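Local coordinates for protein carbamate kinase (Mycoplasma penetrans, PDB 4AXS) that probably transfers a phosphoryl group between carbamoyl phosphate and ADP as a carbamate kinase, forming ATP in the arginine deiminase pathway, at residues Val28-Gly32 and Lys232-Leu236; Ile49-Lys53 and Leu315-Glu319; Asp241-Asp246 and Pro306-Ala310; Leu269-Val274 and Gly327-Ala332. All coordinates share one frame; numbering follows the deposited sequence.

The four contacts illustrate how chemistry follows position in an alpha/beta fold. Contact 1 is the core one: strand 27-31 packs on helix 232-242 through small and branched apolar groups, with charge confined to the end where a sulfate sits. Contact 2, near the surface, holds helix 48-59, which covers the other face of the same sheet, and mixes a leucine contact with a salt bridge. Contact 3 takes up the C-terminal end of the helix of contact 1, touches it through Val28, and relies on one arginine and a weak backbone bond. Contact 4 is the most peripheral and depends mainly on backbone bonding; Ala310 and Ile330, on neighbouring strands, join it to contact 3.

Contact 1: Val28-Gly32 and Lys232-Leu236; sequences VIALG and KDFAL. With SO4 (sulfate ion), chain B.
Strand 28-31 and helix 232-236 run almost antiparallel, at 165° with their axes 9.0 Å apart, and come closest where Ala30 faces Leu236. This is helix-on-sheet packing in the alpha/beta sandwich of the amino acid kinase family. Val28 and Ala30 point at the helix, while Ile29 and Leu31 point to the other face of the sheet, where helix 48-59 lies. Leu236 divides its two branches between the inward pair: CD1 presses on Ala30 CB at 3.5 Å, and CD2 meets Val28 CG1 at 3.7 Å. Val28 presents that methyl because CG1 stands anti to its backbone N (chi1 172°).

At the other end Lys232 turns back along the strand terminus. The bend at chi2 carries Lys232 CD past Ala30 CB, so that Lys232 CE lies 3.7 Å from Gly32 CA, and a second bend at chi4 directs NZ. The ammonium is paired with its neighbour, Lys232 NZ lying 2.9 Å from Asp233 OD1 and above the carboxylate plane. The sulfate, probably from the crystallisation liquor, may mark an anion pocket; Gly33 N also binds it, and Lys232 NZ reaches its O4 at 3.2 Å.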
loop_
_atom_site.group_PDB
_atom_site.type_symbol
_atom_site.label_atom_id
_atom_site.label_comp_id
_atom_site.label_asym_id
_atom_site.label_seq_id
_atom_site.Cartn_x
_atom_site.Cartn_y
_atom_site.Cartn_z
ATOM N N VAL A 28 -2.035 14.632 14.238
ATOM C CA VAL A 28 -2.169 13.244 13.826
ATOM C C VAL A 28 -3.560 12.746 14.141
ATOM O O VAL A 28 -4.008 12.790 15.295
ATOM C CB VAL A 28 -1.168 12.338 14.542
ATOM C CG1 VAL A 28 -1.478 10.886 14.235
ATOM C CG2 VAL A 28 0.258 12.682 14.118
ATOM N N ILE A 29 -4.250 12.264 13.120
ATOM C CA ILE A 29 -5.625 11.818 13.284
ATOM C C ILE A 29 -5.739 10.325 13.014
ATOM O O ILE A 29 -5.207 9.835 12.031
ATOM C CB ILE A 29 -6.586 12.601 12.354
ATOM C CG1 ILE A 29 -6.361 14.104 12.506
ATOM C CG2 ILE A 29 -8.040 12.267 12.673
ATOM C CD1 ILE A 29 -7.406 14.959 11.812
ATOM N N ALA A 30 -6.439 9.613 13.891
ATOM C CA ALA A 30 -6.594 8.170 13.762
ATOM C C ALA A 30 -8.058 7.773 13.576
ATOM O O ALA A 30 -8.887 8.019 14.442
ATOM C CB ALA A 30 -6.003 7.469 14.984
ATOM N N LEU A 31 -8.366 7.141 12.449
ATOM C CA LEU A 31 -9.750 6.804 12.094
ATOM C C LEU A 31 -10.067 5.320 12.280
ATOM O O LEU A 31 -9.481 4.464 11.613
ATOM C CB LEU A 31 -10.016 7.213 10.645
ATOM C CG LEU A 31 -11.318 6.826 9.945
ATOM C CD1 LEU A 31 -12.503 7.557 10.516
ATOM C CD2 LEU A 31 -11.173 7.149 8.459
ATOM N N GLY A 32 -10.991 5.012 13.180
ATOM C CA GLY A 32 -11.315 3.633 13.478
ATOM C C GLY A 32 -11.758 2.842 12.263
ATOM O O GLY A 32 -12.326 3.392 11.334
ATOM N N LYS A 232 -4.075 0.251 16.488
ATOM C CA LYS A 232 -3.848 1.419 15.656
ATOM C C LYS A 232 -3.673 2.705 16.471
ATOM O O LYS A 232 -2.925 3.601 16.069
ATOM C CB LYS A 232 -4.962 1.568 14.606
ATOM C CG LYS A 232 -6.355 1.916 15.159
ATOM C CD LYS A 232 -6.581 3.418 15.187
ATOM C CE LYS A 232 -8.059 3.755 15.150
ATOM N NZ LYS A 232 -8.770 3.364 16.406
ATOM N N ASP A 233 -4.348 2.803 17.617
ATOM C CA ASP A 233 -4.174 3.990 18.466
ATOM C C ASP A 233 -2.734 4.080 19.023
ATOM O O ASP A 233 -2.079 5.104 18.888
ATOM C CB ASP A 233 -5.263 4.068 19.553
ATOM C CG ASP A 233 -6.689 4.128 18.964
ATOM O OD1 ASP A 233 -6.949 4.959 18.065
ATOM O OD2 ASP A 233 -7.558 3.343 19.416
ATOM N N PHE A 234 -2.236 2.993 19.609
ATOM C CA PHE A 234 -0.827 2.893 19.986
ATOM C C PHE A 234 0.077 3.235 18.799
ATOM O O PHE A 234 1.023 4.019 18.917
ATOM C CB PHE A 234 -0.473 1.458 20.395
ATOM C CG PHE A 234 -1.069 1.004 21.702
ATOM C CD1 PHE A 234 -1.580 1.903 22.620
ATOM C CD2 PHE A 234 -1.081 -0.347 22.028
ATOM C CE1 PHE A 234 -2.094 1.465 23.808
ATOM C CE2 PHE A 234 -1.609 -0.782 23.237
ATOM C CZ PHE A 234 -2.117 0.128 24.117
ATOM N N ALA A 235 -0.202 2.618 17.654
ATOM C CA ALA A 235 0.661 2.779 16.500
ATOM C C ALA A 235 0.719 4.242 16.157
ATOM O O ALA A 235 1.784 4.824 16.062
ATOM C CB ALA A 235 0.153 1.949 15.293
ATOM N N LEU A 236 -0.444 4.844 15.990
ATOM C CA LEU A 236 -0.506 6.223 15.531
ATOM C C LEU A 236 0.005 7.207 16.573
ATOM O O LEU A 236 0.404 8.331 16.242
ATOM C CB LEU A 236 -1.921 6.568 15.076
ATOM C CG LEU A 236 -2.049 6.270 13.584
ATOM C CD1 LEU A 236 -3.447 5.791 13.228
ATOM C CD2 LEU A 236 -1.660 7.499 12.771
HETATM S S SO4 B . -10.000 -0.636 14.872
HETATM O O1 SO4 B . -9.149 -1.814 14.698
HETATM O O2 SO4 B . -10.083 0.018 13.568
HETATM O O3 SO4 B . -11.359 -0.983 15.310
HETATM O O4 SO4 B . -9.452 0.259 15.904
#

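Contact 2: Ile49-Lys53 and Leu315-Glu319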
loop_
_atom_site.group_PDB
_atom_site.type_symbol
_atom_site.label_atom_id
_atom_site.label_comp_id
_atom_site.label_asym_id
_atom_site.label_seq_id
_atom_site.Cartn_x
_atom_site.Cartn_y
_atom_site.Cartn_z
ATOM N N ILE A 49 -16.308 11.629 4.505
ATOM C CA ILE A 49 -16.466 12.451 5.723
ATOM C C ILE A 49 -15.143 12.816 6.404
ATOM O O ILE A 49 -14.833 13.991 6.581
ATOM C CB ILE A 49 -17.411 11.787 6.761
ATOM C CG1 ILE A 49 -18.862 11.849 6.290
ATOM C CG2 ILE A 49 -17.285 12.475 8.108
ATOM C CD1 ILE A 49 -19.349 13.267 6.031
ATOM N N PRO A 50 -14.353 11.804 6.783
ATOM C CA PRO A 50 -13.052 12.113 7.383
ATOM C C PRO A 50 -12.198 12.991 6.458
ATOM O O PRO A 50 -11.524 13.923 6.916
ATOM C CB PRO A 50 -12.404 10.735 7.530
ATOM C CG PRO A 50 -13.559 9.761 7.527
ATOM C CD PRO A 50 -14.595 10.356 6.660
ATOM N N ALA A 51 -12.234 12.693 5.161
ATOM C CA ALA A 51 -11.387 13.392 4.206
ATOM C C ALA A 51 -11.707 14.883 4.174
ATOM O O ALA A 51 -10.814 15.721 4.316
ATOM C CB ALA A 51 -11.518 12.773 2.811
ATOM N N ALA A 52 -12.978 15.216 3.983
ATOM C CA ALA A 52 -13.392 16.616 4.026
ATOM C C ALA A 52 -12.916 17.307 5.321
ATOM O O ALA A 52 -12.386 18.427 5.279
ATOM C CB ALA A 52 -14.898 16.736 3.857
ATOM N N LYS A 53 -13.087 16.638 6.462
ATOM C CA LYS A 53 -12.567 17.179 7.716
ATOM C C LYS A 53 -11.043 17.359 7.641
ATOM O O LYS A 53 -10.516 18.386 8.074
ATOM C CB LYS A 53 -12.936 16.306 8.925
ATOM C CG LYS A 53 -14.394 15.859 9.017
ATOM C CD LYS A 53 -15.351 16.916 9.561
ATOM C CE LYS A 53 -16.603 16.231 10.141
ATOM N NZ LYS A 53 -17.822 17.099 10.220
ATOM N N LEU A 315 -16.601 11.847 15.039
ATOM C CA LEU A 315 -16.485 12.389 13.688
ATOM C C LEU A 315 -17.285 13.630 13.299
ATOM O O LEU A 315 -16.764 14.544 12.654
ATOM C CB LEU A 315 -17.044 11.371 12.696
ATOM C CG LEU A 315 -16.072 10.308 12.176
ATOM C CD1 LEU A 315 -15.267 10.839 10.992
ATOM C CD2 LEU A 315 -15.165 9.811 13.305
ATOM N N SER A 316 -18.559 13.641 13.684
ATOM C CA SER A 316 -19.460 14.756 13.391
ATOM C C SER A 316 -18.927 16.018 14.088
ATOM O O SER A 316 -18.984 17.125 13.538
ATOM C CB SER A 316 -20.854 14.430 13.943
ATOM O OG SER A 316 -21.409 13.265 13.351
ATOM N N LYS A 317 -18.408 15.848 15.297
ATOM C CA LYS A 317 -18.147 16.995 16.155
ATOM C C LYS A 317 -16.669 17.238 16.425
ATOM O O LYS A 317 -16.290 17.638 17.532
ATOM C CB LYS A 317 -18.917 16.827 17.468
ATOM C CG LYS A 317 -20.379 16.432 17.241
ATOM C CD LYS A 317 -21.061 15.967 18.511
ATOM C CE LYS A 317 -22.212 15.014 18.219
ATOM N NZ LYS A 317 -21.753 13.601 18.080
ATOM N N VAL A 318 -15.840 17.028 15.406
ATOM C CA VAL A 318 -14.398 17.039 15.604
ATOM C C VAL A 318 -13.749 18.405 15.398
ATOM O O VAL A 318 -12.686 18.675 15.952
ATOM C CB VAL A 318 -13.699 15.987 14.731
ATOM C CG1 VAL A 318 -14.147 16.105 13.276
ATOM C CG2 VAL A 318 -12.184 16.122 14.852
ATOM N N GLU A 319 -14.371 19.267 14.603
ATOM C CA GLU A 319 -13.886 20.642 14.503
ATOM C C GLU A 319 -14.245 21.404 15.786
ATOM O O GLU A 319 -13.445 22.196 16.298
ATOM C CB GLU A 319 -14.430 21.353 13.255
ATOM C CG GLU A 319 -15.867 21.012 12.890
ATOM C CD GLU A 319 -15.953 19.901 11.866
ATOM O OE1 GLU A 319 -15.523 20.129 10.714
ATOM O OE2 GLU A 319 -16.445 18.800 12.208
#
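Lys53 crosses from helix 48-59 to the turn and short helix at 315-319, where Glu319 receives it. Its ammonium is satisfied across the contact by one clear partner: Lys53 NZ donates to Glu319 OE2 at 3.0 Å in a salt bridge. The nitrogen arrives on the syn side of the carboxylate, 25° out of its plane, and the two side chains cross at about a right angle. A bend at chi2 (-80°) turns the outer part of the lysine toward the turn. The carbonyl of Ser316 is a more distant neighbour, with its O 3.5 Å from Lys53 NZ, so it may add some electrostatic support to the ion pair. The lysine methylenes do apolar work on the way, Lys53 CE lying 4.0 Å from Val318 CG1. Among the backbone groups, Lys53 N is taken up by Ile49 O inside its own helix, and residues Leu315 to Val318 form a type I beta turn that places Lys317 at the N-cap of helix 318-321.

Nearer Ile49 and Pro50 the contact becomes apolar. Leu315 sends its CD1 methyl between two helix residues, 3.9 Å from Ile49 CG2 and 4.0 Å from Pro50 CG. Leu315 and Val318 also rest on Leu251 of strand 247-251. The whole is an ordinary layer of an alpha/beta sandwich, in which the turn after strand 309-313 packs beside a helix covering one face of the central sheet of the amino acid kinase fold.

Contact 3: Asp241-Asp246 and Pro306-Ala310; sequences DAVNAD and PNRSA
Asp241, near the C-terminal end of helix 232-242, faces Arg308, on the segment that leads into strand 309-313 of the central beta-sheet of the alpha/beta fold. Asp241 CG is anti to its own backbone N (chi1 170°), and the carboxylate reaches the guanidinium at its edge. The ion pair is loose, with Asp241 OD2 3.6 Å from Arg308 NH1, and the two planes stand 87° apart. Arg308 NH1 has a firmer partner in the carbonyl of Phe301.

Past Ala242, Val243 turns to the sheet and touches Val28. Asn244 then ends the helix as the C-prime residue of a Schellman motif: its positive phi lets the chain reverse, with Ala245 N bonded to Ala240 O and a weak bond from Asn244 N to Asp241 O. Its side chain comes up to the guanidinium near Arg308 NH2. Ala245 carries the chain on toward the sheet, and its O sits obliquely to the guanidinium, 3.7 Å from Arg308 NH2, while its methyl packs on Val28.

Asp246 is the last link before strand 247-251. Its carboxylate is occupied elsewhere, OD2 accepting a bond from Arg26 N. The main chain makes the crossing here: CB of Arg308 lies against the Asp246 carbonyl oxygen, and Ser309 N gives that same Asp246 O a weak, bent hydrogen bond of 3.3 Å, with an N-H...O angle of 134°.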
loop_
_atom_site.group_PDB
_atom_site.type_symbol
_atom_site.label_atom_id
_atom_site.label_comp_id
_atom_site.label_asym_id
_atom_site.label_seq_id
_atom_site.Cartn_x
_atom_site.Cartn_y
_atom_site.Cartn_z
ATOM N N ASP A 241 4.367 10.818 17.874
ATOM C CA ASP A 241 5.541 11.234 18.616
ATOM C C ASP A 241 6.761 11.447 17.714
ATOM O O ASP A 241 7.409 12.489 17.784
ATOM C CB ASP A 241 5.860 10.225 19.707
ATOM C CG ASP A 241 7.201 10.478 20.346
ATOM O OD1 ASP A 241 8.214 9.982 19.800
ATOM O OD2 ASP A 241 7.244 11.178 21.387
ATOM N N ALA A 242 7.066 10.463 16.869
ATOM C CA ALA A 242 8.206 10.546 15.944
ATOM C C ALA A 242 8.154 11.755 15.008
ATOM O O ALA A 242 9.182 12.345 14.703
ATOM C CB ALA A 242 8.352 9.250 15.142
ATOM N N VAL A 243 6.961 12.117 14.551
ATOM C CA VAL A 243 6.784 13.333 13.767
ATOM C C VAL A 243 6.664 14.543 14.692
ATOM O O VAL A 243 6.749 15.692 14.260
ATOM C CB VAL A 243 5.534 13.244 12.879
ATOM C CG1 VAL A 243 5.745 12.221 11.773
ATOM C CG2 VAL A 243 4.322 12.871 13.707
ATOM N N ASN A 244 6.447 14.267 15.972
ATOM C CA ASN A 244 6.382 15.305 16.993
ATOM C C ASN A 244 5.344 16.388 16.708
ATOM O O ASN A 244 5.649 17.584 16.753
ATOM C CB ASN A 244 7.759 15.940 17.181
ATOM C CG ASN A 244 7.927 16.556 18.554
ATOM O OD1 ASN A 244 8.915 16.296 19.240
ATOM N ND2 ASN A 244 6.956 17.367 18.968
ATOM N N ALA A 245 4.120 15.956 16.405
ATOM C CA ALA A 245 2.996 16.877 16.233
ATOM C C ALA A 245 2.583 17.414 17.579
ATOM O O ALA A 245 3.115 17.013 18.610
ATOM C CB ALA A 245 1.814 16.176 15.580
ATOM N N ASP A 246 1.613 18.316 17.559
ATOM C CA ASP A 246 1.092 18.909 18.779
ATOM C C ASP A 246 -0.070 18.064 19.269
ATOM O O ASP A 246 -0.055 17.550 20.382
ATOM C CB ASP A 246 0.605 20.326 18.492
ATOM C CG ASP A 246 1.572 21.099 17.631
ATOM O OD1 ASP A 246 2.790 21.045 17.929
ATOM O OD2 ASP A 246 1.111 21.735 16.650
ATOM N N PRO A 306 4.133 19.251 28.103
ATOM C CA PRO A 306 3.171 20.332 28.336
ATOM C C PRO A 306 2.703 20.996 27.039
ATOM O O PRO A 306 1.658 21.642 27.014
ATOM C CB PRO A 306 3.970 21.315 29.192
ATOM C CG PRO A 306 4.954 20.435 29.939
ATOM C CD PRO A 306 5.308 19.336 28.992
ATOM N N ASN A 307 3.466 20.821 25.966
ATOM C CA ASN A 307 3.149 21.466 24.690
ATOM C C ASN A 307 2.218 20.679 23.742
ATOM O O ASN A 307 2.107 21.014 22.557
ATOM C CB ASN A 307 4.444 21.877 23.962
ATOM C CG ASN A 307 5.516 20.779 23.962
ATOM O OD1 ASN A 307 6.132 20.510 22.930
ATOM N ND2 ASN A 307 5.752 20.158 25.119
ATOM N N ARG A 308 1.547 19.649 24.259
ATOM C CA ARG A 308 0.759 18.752 23.410
ATOM C C ARG A 308 -0.455 18.162 24.115
ATOM O O ARG A 308 -0.415 17.880 25.314
ATOM C CB ARG A 308 1.633 17.614 22.849
ATOM C CG ARG A 308 2.364 16.792 23.911
ATOM C CD ARG A 308 3.045 15.551 23.318
ATOM N NE ARG A 308 3.969 15.874 22.229
ATOM C CZ ARG A 308 4.852 15.024 21.705
ATOM N NH1 ARG A 308 4.957 13.782 22.170
ATOM N NH2 ARG A 308 5.645 15.425 20.719
ATOM N N SER A 309 -1.531 17.967 23.359
ATOM C CA SER A 309 -2.748 17.376 23.899
ATOM C C SER A 309 -3.200 16.176 23.074
ATOM O O SER A 309 -2.605 15.856 22.042
ATOM C CB SER A 309 -3.868 18.421 23.990
ATOM O OG SER A 309 -3.929 19.220 22.817
ATOM N N ALA A 310 -4.244 15.500 23.540
ATOM C CA ALA A 310 -4.826 14.387 22.799
ATOM C C ALA A 310 -6.328 14.504 22.893
ATOM O O ALA A 310 -6.884 14.708 23.979
ATOM C CB ALA A 310 -4.346 13.043 23.348
#

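Contact 4: Leu269-Val274 and Gly327-Ala332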
loop_
_atom_site.group_PDB
_atom_site.type_symbol
_atom_site.label_atom_id
_atom_site.label_comp_id
_atom_site.label_asym_id
_atom_site.label_seq_id
_atom_site.Cartn_x
_atom_site.Cartn_y
_atom_site.Cartn_z
ATOM N N LEU A 269 -15.758 13.640 30.954
ATOM C CA LEU A 269 -14.457 14.286 31.054
ATOM C C LEU A 269 -14.279 15.289 29.914
ATOM O O LEU A 269 -14.518 14.969 28.754
ATOM C CB LEU A 269 -13.336 13.237 31.035
ATOM C CG LEU A 269 -13.554 12.041 31.967
ATOM C CD1 LEU A 269 -12.377 11.072 31.911
ATOM C CD2 LEU A 269 -13.821 12.513 33.397
ATOM N N LYS A 270 -13.871 16.508 30.250
ATOM C CA LYS A 270 -13.674 17.560 29.259
ATOM C C LYS A 270 -12.183 17.769 29.067
ATOM O O LYS A 270 -11.635 17.492 28.002
ATOM C CB LYS A 270 -14.335 18.851 29.726
ATOM C CG LYS A 270 -15.706 18.632 30.366
ATOM C CD LYS A 270 -16.307 19.940 30.854
ATOM C CE LYS A 270 -17.778 19.779 31.224
ATOM N NZ LYS A 270 -18.571 20.992 30.846
ATOM N N THR A 271 -11.526 18.272 30.102
ATOM C CA THR A 271 -10.078 18.184 30.167
ATOM C C THR A 271 -9.763 17.127 31.217
ATOM O O THR A 271 -10.673 16.626 31.888
ATOM C CB THR A 271 -9.432 19.532 30.510
ATOM O OG1 THR A 271 -9.922 20.529 29.607
ATOM C CG2 THR A 271 -7.928 19.449 30.360
ATOM N N VAL A 272 -8.493 16.760 31.343
ATOM C CA VAL A 272 -8.094 15.734 32.291
ATOM C C VAL A 272 -6.606 15.537 32.107
ATOM O O VAL A 272 -6.027 16.048 31.152
ATOM C CB VAL A 272 -8.985 14.489 32.189
ATOM C CG1 VAL A 272 -8.741 13.770 30.834
ATOM C CG2 VAL A 272 -8.759 13.565 33.372
ATOM N N ASP A 273 -6.002 14.662 32.855
ATOM C CA ASP A 273 -4.560 14.455 32.813
ATOM C C ASP A 273 -4.245 13.018 33.207
ATOM O O ASP A 273 -5.120 12.246 33.625
ATOM C CB ASP A 273 -3.649 15.415 33.578
ATOM C CG ASP A 273 -4.029 15.553 35.054
ATOM O OD1 ASP A 273 -4.306 14.540 35.754
ATOM O OD2 ASP A 273 -4.024 16.703 35.530
ATOM N N VAL A 274 -2.962 12.694 33.092
ATOM C CA VAL A 274 -2.457 11.340 33.254
ATOM C C VAL A 274 -2.697 10.868 34.673
ATOM O O VAL A 274 -3.195 9.753 34.896
ATOM C CB VAL A 274 -0.938 11.293 32.931
ATOM C CG1 VAL A 274 -0.443 9.860 32.795
ATOM C CG2 VAL A 274 -0.648 12.103 31.677
ATOM N N GLY A 327 -15.800 16.581 23.015
ATOM C CA GLY A 327 -14.753 15.604 23.239
ATOM C C GLY A 327 -13.924 15.821 24.496
ATOM O O GLY A 327 -14.110 16.793 25.236
ATOM N N THR A 328 -12.990 14.902 24.725
ATOM C CA THR A 328 -12.227 14.867 25.957
ATOM C C THR A 328 -10.763 15.129 25.685
ATOM O O THR A 328 -10.092 14.308 25.056
ATOM C CB THR A 328 -12.349 13.499 26.639
ATOM O OG1 THR A 328 -13.715 13.262 27.032
ATOM C CG2 THR A 328 -11.435 13.436 27.853
ATOM N N LYS A 329 -10.264 16.269 26.153
ATOM C CA LYS A 329 -8.857 16.613 25.979
ATOM C C LYS A 329 -8.013 15.938 27.058
ATOM O O LYS A 329 -8.389 15.930 28.233
ATOM C CB LYS A 329 -8.673 18.126 26.024
ATOM C CG LYS A 329 -7.288 18.618 25.640
ATOM C CD LYS A 329 -6.992 19.958 26.296
ATOM C CE LYS A 329 -6.123 20.852 25.413
ATOM N NZ LYS A 329 -6.923 21.896 24.691
ATOM N N ILE A 330 -6.884 15.359 26.650
ATOM C CA ILE A 330 -5.977 14.681 27.574
ATOM C C ILE A 330 -4.629 15.383 27.609
ATOM O O ILE A 330 -4.066 15.706 26.562
ATOM C CB ILE A 330 -5.772 13.191 27.200
ATOM C CG1 ILE A 330 -7.005 12.375 27.588
ATOM C CG2 ILE A 330 -4.550 12.627 27.898
ATOM C CD1 ILE A 330 -7.225 11.135 26.759
ATOM N N ILE A 331 -4.110 15.620 28.812
ATOM C CA ILE A 331 -2.847 16.343 28.946
ATOM C C ILE A 331 -1.876 15.687 29.915
ATOM O O ILE A 331 -2.255 14.814 30.697
ATOM C CB ILE A 331 -3.069 17.807 29.365
ATOM C CG1 ILE A 331 -3.855 17.873 30.674
ATOM C CG2 ILE A 331 -3.799 18.580 28.265
ATOM C CD1 ILE A 331 -3.653 19.158 31.426
ATOM N N ALA A 332 -0.616 16.109 29.851
ATOM C CA ALA A 332 0.426 15.551 30.710
ATOM C C ALA A 332 -0.012 15.540 32.172
ATOM O O ALA A 332 -0.098 16.593 32.799
ATOM C CB ALA A 332 1.727 16.337 30.555
#
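Lys270 and Lys329 join an irregular segment to a strand running in the same direction, so that 269-274 borders strand 328-330, the antiparallel edge strand of the central beta-sheet of the alpha/beta fold. Pairing is parallel but irregular: Lys329 N donates to Lys270 O at 2.6 Å, arriving nearly along the C=O axis, and at the far end Val274 N reaches Ile331 O in a weak bond. Asp273 and Ile331 form a single beta bridge, and CA-H...O contacts fill in around it, among them Asp273 CA to Ile331 O at 3.1 Å.

Thr328 shows how a side chain reinforces such an edge. Thr328 CB stands 3.4 Å from Leu269 O. From there the two branches part: Thr328 OG1 donates to the same Leu269 O at 2.6 Å, tilted 35° from the carbonyl plane, and also takes part in a hydrogen bond with Val257 N. With OG1 beside the backbone N (chi1 -64°), the methyl is anti to it, and Thr328 CG2 turns to Leu269 CB at 3.7 Å. The hydroxyl thus ties this carbonyl to the loop holding Val257.

On the same side Val272 and Ile330 lie alongside each other and point the same way, the CG1 atoms of Val272 and Ile330 meeting at 3.9 Å; Ile330 goes on to pack against helix 292-302. Asp273 ends the segment's run beside the strand as the N-cap of helix 274-282, its OD1 accepting a hydrogen bond from Ala276 N, while beyond it Val274 CG2 rests 3.5 Å from Ala332 C.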